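Local coordinates for bifunctional thiamine biosynthesis protein ThiDN (PDB 2PHP) that probably phosphorylates hydroxymethylpyrimidine and, through this C-terminal ThiN domain, joins its pyrophosphate to a thiazole phosphate to make thiamine monophosphate, at residues Ile160-Arg165 with Val171-Val176. Sequence-based numbering, arbitrary orientation.
Sequences IRVLGR and VKKVEV
Lys173 NZ donates a hydrogen bond of 2.7 Å to Leu163 O, and the same ammonium group forms a salt bridge with Asp146, so two oxygen acceptors grip it. The C=O...N angle of 148° and a tilt of 16° from the carbonyl plane describe a well-directed bond, slightly bent off the carbonyl. The nearby carboxylate would favour the charged form of the lysine; Arg165 NH1, 6.4 Å from Lys173 NZ, is itself paired with Glu169. The reach depends on the chain's shape: beyond CG the lysine is fully extended, carrying NZ from the helix to the last residues of the strand, where it also lies 3.9 Å from Gly164 CA.

The aliphatic part of that lysine is used as well. Val162 has its CG1 anti to the backbone N (chi1 178°), which directs this methyl at the root of the lysine, 3.8 Å from Lys173 CB, while Lys173 CD passes 4.1 Å from the same methyl. The other branch, Val162 CG2, meets Val174 CG2 at 4.0 Å, a methyl-to-methyl contact; Val162 is thus shared between two consecutive helix residues. Leu163 contributes its carbonyl, its side chain leaving on the far side of the strand to touch Ile148.

The short segments' axes, roughly antiparallel but oblique, approach to 8.4 Å, and only 177 Å² is buried, consistent with a helix lying across one face of a sheet through a few side chains. Strand 159-164 sits between strands 95-100 and 147-150, antiparallel to both, and a short link returns the chain as helix 167-185 over that face. On the sheet side Val174 also touches Met97 of strand 95-100, while Val171, directed away from the strand, meets Ala18, Leu21 and Leu22 of helix 8-22.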
# COMPACT_ATOMS: atom_id res chain seq x y z
N ILE B 160 1.78 26.18 5.06
CA ILE B 160 3.18 26.57 5.16
C ILE B 160 3.88 25.80 4.04
O ILE B 160 3.77 24.58 3.96
CB ILE B 160 3.84 26.17 6.49
CG1 ILE B 160 3.33 27.05 7.63
CG2 ILE B 160 5.36 26.30 6.37
CD1 ILE B 160 3.80 26.61 9.00
N ARG B 161 4.58 26.51 3.18
CA ARG B 161 5.29 25.87 2.08
C ARG B 161 6.80 26.04 2.30
O ARG B 161 7.30 27.16 2.41
CB ARG B 161 4.83 26.47 0.75
CG ARG B 161 3.31 26.43 0.60
CD ARG B 161 2.80 27.23 -0.59
NE ARG B 161 1.34 27.19 -0.67
CZ ARG B 161 0.51 27.93 0.07
NH1 ARG B 161 1.00 28.80 0.95
NH2 ARG B 161 -0.80 27.78 -0.05
N VAL B 162 7.51 24.91 2.38
CA VAL B 162 8.95 24.90 2.58
C VAL B 162 9.65 24.69 1.23
O VAL B 162 9.36 23.73 0.52
CB VAL B 162 9.36 23.77 3.58
CG1 VAL B 162 10.86 23.73 3.76
CG2 VAL B 162 8.66 24.00 4.93
N LEU B 163 10.56 25.60 0.88
CA LEU B 163 11.27 25.53 -0.40
C LEU B 163 12.76 25.26 -0.19
O LEU B 163 13.28 25.45 0.91
CB LEU B 163 11.10 26.84 -1.18
CG LEU B 163 9.68 27.31 -1.54
CD1 LEU B 163 8.98 27.85 -0.31
CD2 LEU B 163 9.75 28.42 -2.59
N GLY B 164 13.44 24.82 -1.24
CA GLY B 164 14.86 24.54 -1.13
C GLY B 164 15.47 24.16 -2.47
O GLY B 164 14.76 24.12 -3.48
N ARG B 165 16.77 23.88 -2.47
CA ARG B 165 17.47 23.52 -3.70
C ARG B 165 17.03 22.17 -4.26
O ARG B 165 16.94 22.00 -5.48
CB ARG B 165 18.99 23.54 -3.47
CG ARG B 165 19.50 24.93 -3.10
CD ARG B 165 20.90 25.19 -3.63
NE ARG B 165 21.64 26.11 -2.77
CZ ARG B 165 21.68 26.03 -1.44
NH1 ARG B 165 21.02 25.06 -0.81
NH2 ARG B 165 22.36 26.93 -0.74
N VAL B 171 13.33 18.47 3.07
CA VAL B 171 12.99 17.56 4.16
C VAL B 171 13.82 17.83 5.42
O VAL B 171 13.32 17.66 6.54
CB VAL B 171 13.14 16.09 3.72
CG1 VAL B 171 13.18 15.17 4.91
CG2 VAL B 171 11.95 15.72 2.84
N LYS B 172 15.06 18.27 5.25
CA LYS B 172 15.90 18.59 6.40
C LYS B 172 15.32 19.80 7.13
O LYS B 172 15.24 19.80 8.35
CB LYS B 172 17.34 18.87 5.95
CG LYS B 172 18.08 17.65 5.39
CD LYS B 172 18.26 16.56 6.44
CE LYS B 172 19.00 15.36 5.87
NZ LYS B 172 20.29 15.78 5.24
N LYS B 173 14.89 20.82 6.38
CA LYS B 173 14.29 22.01 6.98
C LYS B 173 13.01 21.62 7.72
O LYS B 173 12.77 22.06 8.85
CB LYS B 173 13.95 23.07 5.92
CG LYS B 173 15.17 23.68 5.24
CD LYS B 173 14.76 24.73 4.21
CE LYS B 173 15.92 25.12 3.31
NZ LYS B 173 15.52 26.17 2.33
N VAL B 174 12.18 20.80 7.06
CA VAL B 174 10.92 20.33 7.64
C VAL B 174 11.15 19.60 8.97
O VAL B 174 10.35 19.73 9.89
CB VAL B 174 10.17 19.38 6.68
CG1 VAL B 174 9.05 18.65 7.43
CG2 VAL B 174 9.57 20.18 5.51
N GLU B 175 12.23 18.83 9.05
CA GLU B 175 12.54 18.11 10.28
C GLU B 175 12.82 19.10 11.42
O GLU B 175 12.40 18.89 12.55
CB GLU B 175 13.75 17.20 10.08
CG GLU B 175 14.24 16.50 11.34
CD GLU B 175 15.42 15.60 11.05
OE1 GLU B 175 16.35 16.05 10.35
OE2 GLU B 175 15.43 14.45 11.54
N VAL B 176 13.53 20.17 11.10
CA VAL B 176 13.85 21.18 12.10
C VAL B 176 12.54 21.80 12.59
O VAL B 176 12.32 21.94 13.80
CB VAL B 176 14.75 22.29 11.49
CG1 VAL B 176 14.94 23.43 12.49
CG2 VAL B 176 16.10 21.71 11.09